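Local coordinates for proton-dependent oligopeptide transporter family protein (Xanthomonas campestris, PDB 6EI3), which probably couples proton movement to the uptake of short peptides across the cell membrane, as a member of the POT family of the major facilitator superfamily, at residues A[48-52]-A[307-312]; A[26-31]-A[314-318]; A[213-218]-A[267-273]. All coordinates share one frame; numbering follows the deposited sequence.

Overall arrangement
Contacts 1 and 2 form one continuous patch, their centres about 10 Å apart. V26 of contact 2 joins them: its CG2 lies 3.4 Å from A310 O of contact 1. Contact 1 is the more central and is buried, while contact 2 continues the seam toward the surface. Contact 3 lies on the opposite side of the chain's centre, about 40 Å from contact 1 and 50 Å from contact 2, centre to centre. In sequence, contact 3 falls between the two segments of contact 1, and these fall between those of contact 2. Bound monoacylglycerol (78M) molecules touch I50 and W268, which lie in the segments but take no part across them.

Contact 1 of 3, residues A[48-52]-A[307-312]; sequences KHILH and DQKAST
K48 and H52, one turn apart on helix 40-60, meet the short 3-10 stretch and helix start at 307-312. K48 can be followed outward from CB. Its CG turns anti to the carbonyl carbon and passes the CB of S311 at 4.1 Å. From CG onward the chain is extended, which carries it across the side chain of T312. CD lies 3.6 Å from T312 OG1, and CE comes closer still to the same oxygen, at 3.1 Å. At the tip, NZ donates to a water at 2.8 Å. That water in turn donates to Q308 OE1. T312 OG1 donates to the same amide oxygen at 2.7 Å, in the carbonyl plane and on a lone pair. OE1 thus receives two bonds, and Q308 NE2 is tied to S304 O.

H52 makes the direct polar link. Its NE2 and S311 OG form a hydrogen bond of 2.7 Å, with an angle of 151° and the hydroxyl at the ring edge. Either atom could be the donor. L51 CD1 sits 3.6 Å above the centre of one face of the ring. L51 CD1 thus touches both the ring and S311 CB. The other ring nitrogen, ND1, is bonded to N445 OD1, and N445 ND2 is bonded to D307 OD2. N445 lies on helix 430-456.

All the touching residues are buried. The seam is closed by one direct hydrogen bond, one water bridge and N445, which is bonded to both H52 and D307. No salt bridge joins the two segments. Helix 40-60, early in the chain, here meets the segment after helix 281-306 in the second half. Hydrogen bonds and a water would probably hold such an interface between the halves of a major facilitator less rigidly than an ion pair.

Contact 2 of 3, residues A[26-31]-A[314-318]; sequences VQFLIT and VLQGR
V314 begins the run that packs on helix 25-30. Its CG1 faces Q27, crossing that side chain at about a right angle. It lies 4.0 Å from Q27 OE1, and Q27 CB is close by. The amide oxygen has its polar partner in S329 OG, so the valine methyl only lies against it.

L315 comes next and makes the apolar core of the contact. Its CD2 enters between V26 and I30, one turn apart on the facing helix. It meets V26 CG1 at 3.7 Å and I30 CG1 at the same distance. L315 and I30 also both touch D44 of helix 40-60, so a third helix borders this cluster.

R318 closes the segment and reaches toward helix 25-30. Its chain runs straight at chi2 and then bends at chi3 (69°). The bend lays the guanidinium against I30, whose CG2 is 3.3 Å above one face, offset toward the rim. Q27 NE2 lies at the edge of the group, near its plane, and also packs on R318 CG at 3.7 Å. The amide and guanidinium planes are nearly perpendicular, 82° apart. One water joins the two groups: it accepts from Q27 NE2 at 2.8 Å and from R318 NE at 2.9 Å. Further out, T31 CG2 approaches NH2 at 3.4 Å, near the surface.

The contact thus grades from buried methyl groups at V26 and L315 to a polar edge with one bridging water at R318. Helix 25-30 lies near the start of the chain, and helix 312-317 follows helix 281-306 in the second half. Their close packing is consistent with contact between the N- and C-terminal halves of the major facilitator fold, two six-helix bundles that face each other across a central transport path.

Contact 3 of 3, residues A[213-218]-A[267-273]; sequences ALLAHA and TWWQLER. With 78M ((2S)-2,3-dihydroxypropyl(7Z)-pentadec-7-enoate), chain O.
Q270 and A213 are joined by a side-chain amide that holds two backbone carbonyls at once. Q270 NE2 donates to A213 O at 3.0 Å, in the carbonyl plane and on a lone pair. It also donates to L214 O at 2.9 Å. This second bond is less regular: its N-H...O angle is 139°, and the donor stands 47° above the carbonyl plane. The two acceptors belong to the last turn of helix 206-215. The next carbonyl, L215 O, is bonded to R223. Q270 OE1 accepts from L226 N, at the start of helix 224-239, with a weak bond from G225 N. Both ends of the amide are therefore used.

Helices 224-239 and 248-270 probably form the extra helical hairpin that bacterial POT transporters carry between the two six-helix halves. The contact joins that hairpin to helix 206-215.

R273 holds residues 216-218, which follow helix 206-215. Its NH1 donates to A216 O at 3.1 Å, nearly in the guanidinium plane and with an angle of 159°. NH1 also bonds G222 O. The flat group is sandwiched: Q270 CG lies over the centre of one face and A218 CB 3.5 Å over the other.

A213 CB packs on L271 CD1 at 4.2 Å. L214 CD1 lies against T267 OG1 at 3.7 Å, a hydroxyl hydrogen-bonded to I263 O. W268 points away from 213-218. C17 of the bound monoacylglycerol lies 3.4 Å above one face of its ring, offset toward the rim, and the lipid is hydrogen-bonded to Y493 OH.

Contact 1 of 3, residues A[48-52]-A[307-312]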
loop_
_atom_site.group_PDB
_atom_site.type_symbol
_atom_site.label_atom_id
_atom_site.label_comp_id
_atom_site.label_asym_id
_atom_site.label_seq_id
_atom_site.Cartn_x
_atom_site.Cartn_y
_atom_site.Cartn_z
ATOM N N LYS A 48 11.947 11.447 -2.691
ATOM C CA LYS A 48 11.316 10.374 -1.892
ATOM C C LYS A 48 10.051 10.926 -1.208
ATOM O O LYS A 48 9.030 10.242 -1.156
ATOM C CB LYS A 48 12.263 9.863 -0.803
ATOM C CG LYS A 48 13.422 9.039 -1.303
ATOM C CD LYS A 48 14.297 8.665 -0.121
ATOM C CE LYS A 48 15.643 8.177 -0.569
ATOM N NZ LYS A 48 16.462 7.757 0.602
ATOM N N HIS A 49 10.137 12.167 -0.693
ATOM C CA HIS A 49 9.040 12.822 0.012
ATOM C C HIS A 49 7.816 12.896 -0.860
ATOM O O HIS A 49 6.752 12.517 -0.407
ATOM C CB HIS A 49 9.438 14.216 0.523
ATOM C CG HIS A 49 8.600 14.643 1.681
ATOM N ND1 HIS A 49 8.906 14.251 2.983
ATOM C CD2 HIS A 49 7.428 15.318 1.689
ATOM C CE1 HIS A 49 7.937 14.741 3.738
ATOM N NE2 HIS A 49 7.017 15.375 3.001
ATOM N N ILE A 50 7.980 13.315 -2.132
ATOM C CA ILE A 50 6.896 13.401 -3.103
ATOM C C ILE A 50 6.282 12.016 -3.428
ATOM O O ILE A 50 5.056 11.872 -3.436
ATOM C CB ILE A 50 7.384 14.155 -4.379
ATOM C CG1 ILE A 50 7.766 15.612 -4.042
ATOM C CG2 ILE A 50 6.318 14.109 -5.496
ATOM C CD1 ILE A 50 8.753 16.284 -5.022
ATOM N N LEU A 51 7.126 11.026 -3.759
ATOM C CA LEU A 51 6.679 9.673 -4.122
ATOM C C LEU A 51 5.891 9.029 -2.970
ATOM O O LEU A 51 4.798 8.494 -3.176
ATOM C CB LEU A 51 7.929 8.828 -4.493
ATOM C CG LEU A 51 7.782 7.367 -5.020
ATOM C CD1 LEU A 51 7.542 6.357 -3.881
ATOM C CD2 LEU A 51 6.758 7.230 -6.144
ATOM N N HIS A 52 6.467 9.063 -1.765
ATOM C CA HIS A 52 5.858 8.437 -0.607
ATOM C C HIS A 52 4.625 9.220 -0.126
ATOM O O HIS A 52 3.689 8.586 0.358
ATOM C CB HIS A 52 6.921 8.180 0.481
ATOM C CG HIS A 52 7.900 7.143 0.026
ATOM N ND1 HIS A 52 7.556 5.796 -0.020
ATOM C CD2 HIS A 52 9.162 7.282 -0.442
ATOM C CE1 HIS A 52 8.590 5.175 -0.561
ATOM N NE2 HIS A 52 9.592 6.019 -0.797
ATOM N N ASP A 307 7.772 -0.243 -0.651
ATOM C CA ASP A 307 7.464 0.901 -1.531
ATOM C C ASP A 307 8.698 1.743 -1.941
ATOM O O ASP A 307 8.641 2.465 -2.935
ATOM C CB ASP A 307 6.338 1.769 -0.937
ATOM C CG ASP A 307 4.965 1.130 -1.198
ATOM O OD1 ASP A 307 4.762 0.582 -2.312
ATOM O OD2 ASP A 307 4.104 1.163 -0.287
ATOM N N GLN A 308 9.823 1.577 -1.238
ATOM C CA GLN A 308 11.074 2.271 -1.561
ATOM C C GLN A 308 11.804 1.692 -2.795
ATOM O O GLN A 308 12.781 2.276 -3.245
ATOM C CB GLN A 308 11.984 2.330 -0.342
ATOM C CG GLN A 308 11.549 3.349 0.693
ATOM C CD GLN A 308 12.574 3.415 1.791
ATOM O OE1 GLN A 308 13.626 4.061 1.655
ATOM N NE2 GLN A 308 12.341 2.663 2.857
ATOM N N LYS A 309 11.302 0.607 -3.395
ATOM C CA LYS A 309 11.913 0.110 -4.638
ATOM C C LYS A 309 11.701 1.122 -5.804
ATOM O O LYS A 309 12.485 1.154 -6.768
ATOM C CB LYS A 309 11.439 -1.310 -4.992
ATOM C CG LYS A 309 9.973 -1.432 -5.293
ATOM C CD LYS A 309 9.504 -2.886 -5.200
ATOM C CE LYS A 309 8.118 -3.036 -5.773
ATOM N NZ LYS A 309 7.131 -2.169 -5.082
ATOM N N ALA A 310 10.671 1.980 -5.665
ATOM C CA ALA A 310 10.349 2.984 -6.670
ATOM C C ALA A 310 11.021 4.332 -6.342
ATOM O O ALA A 310 10.876 5.282 -7.092
ATOM C CB ALA A 310 8.822 3.142 -6.789
ATOM N N SER A 311 11.757 4.411 -5.228
ATOM C CA SER A 311 12.369 5.668 -4.851
ATOM C C SER A 311 13.851 5.473 -4.514
ATOM O O SER A 311 14.692 5.621 -5.397
ATOM C CB SER A 311 11.573 6.329 -3.726
ATOM O OG SER A 311 11.604 5.574 -2.525
ATOM N N THR A 312 14.157 5.060 -3.278
ATOM C CA THR A 312 15.507 4.782 -2.813
ATOM C C THR A 312 16.280 3.823 -3.765
ATOM O O THR A 312 17.439 4.086 -4.072
ATOM C CB THR A 312 15.435 4.219 -1.387
ATOM O OG1 THR A 312 14.762 5.157 -0.526
ATOM C CG2 THR A 312 16.805 3.878 -0.832
HETATM O O HOH W 1 15.099 6.173 2.521
#

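Contact 2 of 3, residues A[26-31]-A[314-318]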
loop_
_atom_site.group_PDB
_atom_site.type_symbol
_atom_site.label_atom_id
_atom_site.label_comp_id
_atom_site.label_asym_id
_atom_site.label_seq_id
_atom_site.Cartn_x
_atom_site.Cartn_y
_atom_site.Cartn_z
ATOM N N VAL A 26 10.216 9.186 -9.588
ATOM C CA VAL A 26 11.472 9.588 -8.947
ATOM C C VAL A 26 12.587 9.874 -9.988
ATOM O O VAL A 26 13.265 10.898 -9.879
ATOM C CB VAL A 26 11.884 8.577 -7.850
ATOM C CG1 VAL A 26 13.293 8.852 -7.336
ATOM C CG2 VAL A 26 10.912 8.662 -6.684
ATOM N N GLN A 27 12.757 8.992 -11.004
ATOM C CA GLN A 27 13.772 9.207 -12.033
ATOM C C GLN A 27 13.471 10.490 -12.811
ATOM O O GLN A 27 14.392 11.236 -13.132
ATOM C CB GLN A 27 13.885 7.996 -12.971
ATOM C CG GLN A 27 15.063 8.133 -13.966
ATOM C CD GLN A 27 15.833 6.858 -14.206
ATOM O OE1 GLN A 27 15.345 5.746 -13.986
ATOM N NE2 GLN A 27 17.063 6.995 -14.683
ATOM N N PHE A 28 12.185 10.775 -13.085
ATOM C CA PHE A 28 11.845 12.036 -13.735
ATOM C C PHE A 28 12.173 13.195 -12.763
ATOM O O PHE A 28 12.790 14.178 -13.169
ATOM C CB PHE A 28 10.331 12.103 -14.113
ATOM C CG PHE A 28 9.864 13.533 -14.315
ATOM C CD1 PHE A 28 10.307 14.281 -15.404
ATOM C CD2 PHE A 28 9.029 14.148 -13.386
ATOM C CE1 PHE A 28 9.927 15.621 -15.554
ATOM C CE2 PHE A 28 8.646 15.483 -13.541
ATOM C CZ PHE A 28 9.080 16.204 -14.631
ATOM N N LEU A 29 11.713 13.100 -11.489
ATOM C CA LEU A 29 11.894 14.216 -10.540
ATOM C C LEU A 29 13.338 14.627 -10.269
ATOM O O LEU A 29 13.624 15.817 -10.206
ATOM C CB LEU A 29 11.180 13.939 -9.199
ATOM C CG LEU A 29 9.632 14.057 -9.204
ATOM C CD1 LEU A 29 9.059 13.502 -7.918
ATOM C CD2 LEU A 29 9.169 15.512 -9.427
ATOM N N ILE A 30 14.238 13.660 -10.096
ATOM C CA ILE A 30 15.623 13.914 -9.675
ATOM C C ILE A 30 16.422 14.787 -10.669
ATOM O O ILE A 30 17.303 15.499 -10.220
ATOM C CB ILE A 30 16.341 12.593 -9.288
ATOM C CG1 ILE A 30 17.502 12.846 -8.297
ATOM C CG2 ILE A 30 16.769 11.736 -10.491
ATOM C CD1 ILE A 30 17.059 13.308 -6.906
ATOM N N THR A 31 16.072 14.815 -11.968
ATOM C CA THR A 31 16.773 15.670 -12.946
ATOM C C THR A 31 15.893 16.827 -13.412
ATOM O O THR A 31 16.251 17.538 -14.347
ATOM C CB THR A 31 17.314 14.846 -14.133
ATOM O OG1 THR A 31 16.236 14.128 -14.739
ATOM C CG2 THR A 31 18.451 13.907 -13.729
ATOM N N VAL A 314 15.680 3.140 -6.985
ATOM C CA VAL A 314 15.860 3.790 -8.300
ATOM C C VAL A 314 17.042 4.748 -8.233
ATOM O O VAL A 314 17.897 4.734 -9.129
ATOM C CB VAL A 314 14.568 4.480 -8.832
ATOM C CG1 VAL A 314 14.874 5.366 -10.034
ATOM C CG2 VAL A 314 13.498 3.448 -9.188
ATOM N N LEU A 315 17.103 5.559 -7.156
ATOM C CA LEU A 315 18.170 6.538 -6.931
ATOM C C LEU A 315 19.521 5.848 -6.831
ATOM O O LEU A 315 20.512 6.395 -7.287
ATOM C CB LEU A 315 17.883 7.376 -5.678
ATOM C CG LEU A 315 16.680 8.318 -5.791
ATOM C CD1 LEU A 315 16.257 8.857 -4.427
ATOM C CD2 LEU A 315 16.916 9.444 -6.850
ATOM N N GLN A 316 19.562 4.649 -6.235
ATOM C CA GLN A 316 20.779 3.841 -6.171
ATOM C C GLN A 316 21.114 3.357 -7.588
ATOM O O GLN A 316 22.241 3.526 -8.034
ATOM C CB GLN A 316 20.609 2.621 -5.235
ATOM C CG GLN A 316 21.877 1.766 -5.179
ATOM C CD GLN A 316 21.739 0.534 -4.331
ATOM O OE1 GLN A 316 21.042 -0.410 -4.681
ATOM N NE2 GLN A 316 22.476 0.484 -3.245
ATOM N N GLY A 317 20.130 2.769 -8.268
ATOM C CA GLY A 317 20.276 2.228 -9.619
ATOM C C GLY A 317 20.915 3.178 -10.617
ATOM O O GLY A 317 21.753 2.771 -11.423
ATOM N N ARG A 318 20.549 4.469 -10.539
ATOM C CA ARG A 318 21.045 5.543 -11.415
ATOM C C ARG A 318 22.562 5.703 -11.368
ATOM O O ARG A 318 23.143 6.131 -12.354
ATOM C CB ARG A 318 20.385 6.880 -11.039
ATOM C CG ARG A 318 18.903 6.981 -11.440
ATOM C CD ARG A 318 18.372 8.386 -11.176
ATOM N NE ARG A 318 18.953 9.378 -12.092
ATOM C CZ ARG A 318 19.764 10.366 -11.722
ATOM N NH1 ARG A 318 20.081 10.534 -10.443
ATOM N NH2 ARG A 318 20.237 11.212 -12.622
HETATM O O HOH W 2 18.078 9.614 -14.841
#

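Contact 3 of 3, residues A[213-218]-A[267-273]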
loop_
_atom_site.group_PDB
_atom_site.type_symbol
_atom_site.label_atom_id
_atom_site.label_comp_id
_atom_site.label_asym_id
_atom_site.label_seq_id
_atom_site.Cartn_x
_atom_site.Cartn_y
_atom_site.Cartn_z
ATOM N N ALA A 213 -19.724 0.046 22.337
ATOM C CA ALA A 213 -18.625 -0.298 23.251
ATOM C C ALA A 213 -18.080 0.928 23.975
ATOM O O ALA A 213 -17.965 0.895 25.195
ATOM C CB ALA A 213 -17.500 -0.995 22.491
ATOM N N LEU A 214 -17.755 2.008 23.227
ATOM C CA LEU A 214 -17.205 3.253 23.779
ATOM C C LEU A 214 -18.202 4.062 24.625
ATOM O O LEU A 214 -17.814 4.587 25.672
ATOM C CB LEU A 214 -16.610 4.142 22.663
ATOM C CG LEU A 214 -15.291 3.698 22.010
ATOM C CD1 LEU A 214 -15.084 4.401 20.681
ATOM C CD2 LEU A 214 -14.096 3.961 22.915
ATOM N N LEU A 215 -19.472 4.173 24.173
ATOM C CA LEU A 215 -20.513 4.951 24.869
ATOM C C LEU A 215 -21.180 4.245 26.052
ATOM O O LEU A 215 -21.639 4.938 26.965
ATOM C CB LEU A 215 -21.604 5.449 23.898
ATOM C CG LEU A 215 -21.208 6.424 22.781
ATOM C CD1 LEU A 215 -22.336 6.566 21.776
ATOM C CD2 LEU A 215 -20.830 7.788 23.324
ATOM N N ALA A 216 -21.286 2.897 26.035
ATOM C CA ALA A 216 -21.935 2.146 27.125
ATOM C C ALA A 216 -21.310 2.370 28.494
ATOM O O ALA A 216 -20.087 2.348 28.639
ATOM C CB ALA A 216 -21.984 0.657 26.812
ATOM N N HIS A 217 -22.170 2.593 29.498
ATOM C CA HIS A 217 -21.770 2.803 30.885
ATOM C C HIS A 217 -21.717 1.475 31.634
ATOM O O HIS A 217 -22.407 0.521 31.257
ATOM C CB HIS A 217 -22.743 3.767 31.583
ATOM C CG HIS A 217 -22.596 5.189 31.146
ATOM N ND1 HIS A 217 -23.301 5.688 30.066
ATOM C CD2 HIS A 217 -21.820 6.175 31.656
ATOM C CE1 HIS A 217 -22.943 6.957 29.960
ATOM N NE2 HIS A 217 -22.048 7.293 30.890
ATOM N N ALA A 218 -20.893 1.423 32.698
ATOM C CA ALA A 218 -20.736 0.266 33.584
ATOM C C ALA A 218 -20.839 0.730 35.048
ATOM O O ALA A 218 -20.325 1.807 35.372
ATOM C CB ALA A 218 -19.399 -0.414 33.338
ATOM N N THR A 267 -11.661 0.998 22.363
ATOM C CA THR A 267 -12.732 0.047 22.053
ATOM C C THR A 267 -12.395 -1.300 22.688
ATOM O O THR A 267 -13.285 -1.939 23.238
ATOM C CB THR A 267 -12.967 -0.038 20.541
ATOM O OG1 THR A 267 -13.324 1.259 20.062
ATOM C CG2 THR A 267 -14.057 -1.046 20.159
ATOM N N TRP A 268 -11.105 -1.705 22.636
ATOM C CA TRP A 268 -10.588 -2.944 23.230
ATOM C C TRP A 268 -10.864 -2.977 24.743
ATOM O O TRP A 268 -11.211 -4.030 25.276
ATOM C CB TRP A 268 -9.076 -3.099 22.949
ATOM C CG TRP A 268 -8.490 -4.361 23.516
ATOM C CD1 TRP A 268 -7.872 -4.510 24.723
ATOM C CD2 TRP A 268 -8.534 -5.667 22.924
ATOM N NE1 TRP A 268 -7.527 -5.827 24.919
ATOM C CE2 TRP A 268 -7.910 -6.558 23.824
ATOM C CE3 TRP A 268 -9.017 -6.168 21.702
ATOM C CZ2 TRP A 268 -7.764 -7.924 23.548
ATOM C CZ3 TRP A 268 -8.850 -7.517 21.420
ATOM C CH2 TRP A 268 -8.261 -8.385 22.351
ATOM N N TRP A 269 -10.708 -1.826 25.414
ATOM C CA TRP A 269 -10.913 -1.637 26.853
ATOM C C TRP A 269 -12.350 -1.927 27.299
ATOM O O TRP A 269 -12.545 -2.552 28.342
ATOM C CB TRP A 269 -10.584 -0.183 27.235
ATOM C CG TRP A 269 -9.216 0.060 27.797
ATOM C CD1 TRP A 269 -8.069 0.272 27.091
ATOM C CD2 TRP A 269 -8.885 0.264 29.174
ATOM N NE1 TRP A 269 -7.030 0.553 27.948
ATOM C CE2 TRP A 269 -7.502 0.554 29.234
ATOM C CE3 TRP A 269 -9.612 0.194 30.373
ATOM C CZ2 TRP A 269 -6.835 0.783 30.444
ATOM C CZ3 TRP A 269 -8.948 0.419 31.568
ATOM C CH2 TRP A 269 -7.577 0.706 31.597
ATOM N N GLN A 270 -13.344 -1.432 26.533
ATOM C CA GLN A 270 -14.771 -1.499 26.860
ATOM C C GLN A 270 -15.619 -2.354 25.910
ATOM O O GLN A 270 -16.842 -2.214 25.921
ATOM C CB GLN A 270 -15.347 -0.066 26.862
ATOM C CG GLN A 270 -14.806 0.874 27.920
ATOM C CD GLN A 270 -15.290 2.305 27.760
ATOM O OE1 GLN A 270 -14.635 3.234 28.212
ATOM N NE2 GLN A 270 -16.435 2.533 27.118
ATOM N N LEU A 271 -15.002 -3.221 25.088
ATOM C CA LEU A 271 -15.734 -4.039 24.118
ATOM C C LEU A 271 -16.754 -4.992 24.765
ATOM O O LEU A 271 -17.813 -5.231 24.175
ATOM C CB LEU A 271 -14.773 -4.789 23.175
ATOM C CG LEU A 271 -15.397 -5.591 22.045
ATOM C CD1 LEU A 271 -16.282 -4.732 21.143
ATOM C CD2 LEU A 271 -14.350 -6.280 21.256
ATOM N N GLU A 272 -16.460 -5.498 25.972
ATOM C CA GLU A 272 -17.382 -6.388 26.687
ATOM C C GLU A 272 -18.712 -5.708 27.053
ATOM O O GLU A 272 -19.712 -6.406 27.187
ATOM C CB GLU A 272 -16.721 -7.039 27.917
ATOM C CG GLU A 272 -15.645 -8.060 27.563
ATOM C CD GLU A 272 -16.085 -9.229 26.699
ATOM O OE1 GLU A 272 -17.022 -9.953 27.106
ATOM O OE2 GLU A 272 -15.487 -9.425 25.617
ATOM N N ARG A 273 -18.745 -4.353 27.139
ATOM C CA ARG A 273 -19.967 -3.581 27.459
ATOM C C ARG A 273 -20.973 -3.538 26.278
ATOM O O ARG A 273 -22.070 -2.988 26.426
ATOM C CB ARG A 273 -19.622 -2.152 27.905
ATOM C CG ARG A 273 -18.632 -2.051 29.056
ATOM C CD ARG A 273 -18.328 -0.599 29.309
ATOM N NE ARG A 273 -17.328 -0.406 30.356
ATOM C CZ ARG A 273 -17.086 0.765 30.935
ATOM N NH1 ARG A 273 -17.790 1.840 30.596
ATOM N NH2 ARG A 273 -16.158 0.866 31.878
HETATM O O21 78M O . -4.079 -8.691 21.226
HETATM C C20 78M O . -5.092 -7.725 20.993
HETATM C C18 78M O . -4.593 -6.329 21.280
HETATM O O19 78M O . -4.146 -6.235 22.634
HETATM C C17 78M O . -5.641 -5.277 21.014
HETATM O O2 78M O . -4.923 -4.027 20.882
HETATM C C1 78M O . -5.568 -2.984 20.345
HETATM O O1 78M O . -6.750 -2.966 20.114
HETATM C C2 78M O . -4.625 -1.851 20.059
HETATM C C3 78M O . -4.539 -1.504 18.578
HETATM C C4 78M O . -3.122 -1.178 18.126
HETATM C C5 78M O . -2.911 0.254 17.661
HETATM C C6 78M O . -3.382 0.543 16.230
HETATM C C7 78M O . -2.244 0.645 15.267
HETATM C C8 78M O . -1.810 1.739 14.665
HETATM C C9 78M O . -0.659 1.821 13.704
HETATM C C10 78M O . 0.664 2.060 14.438
HETATM C C11 78M O . 1.807 1.164 13.994
HETATM C C12 78M O . 2.800 0.858 15.109
HETATM C C13 78M O . 3.874 -0.168 14.772
HETATM C C15 78M O . 6.207 -0.576 13.929
HETATM C C14 78M O . 5.043 0.373 13.968
#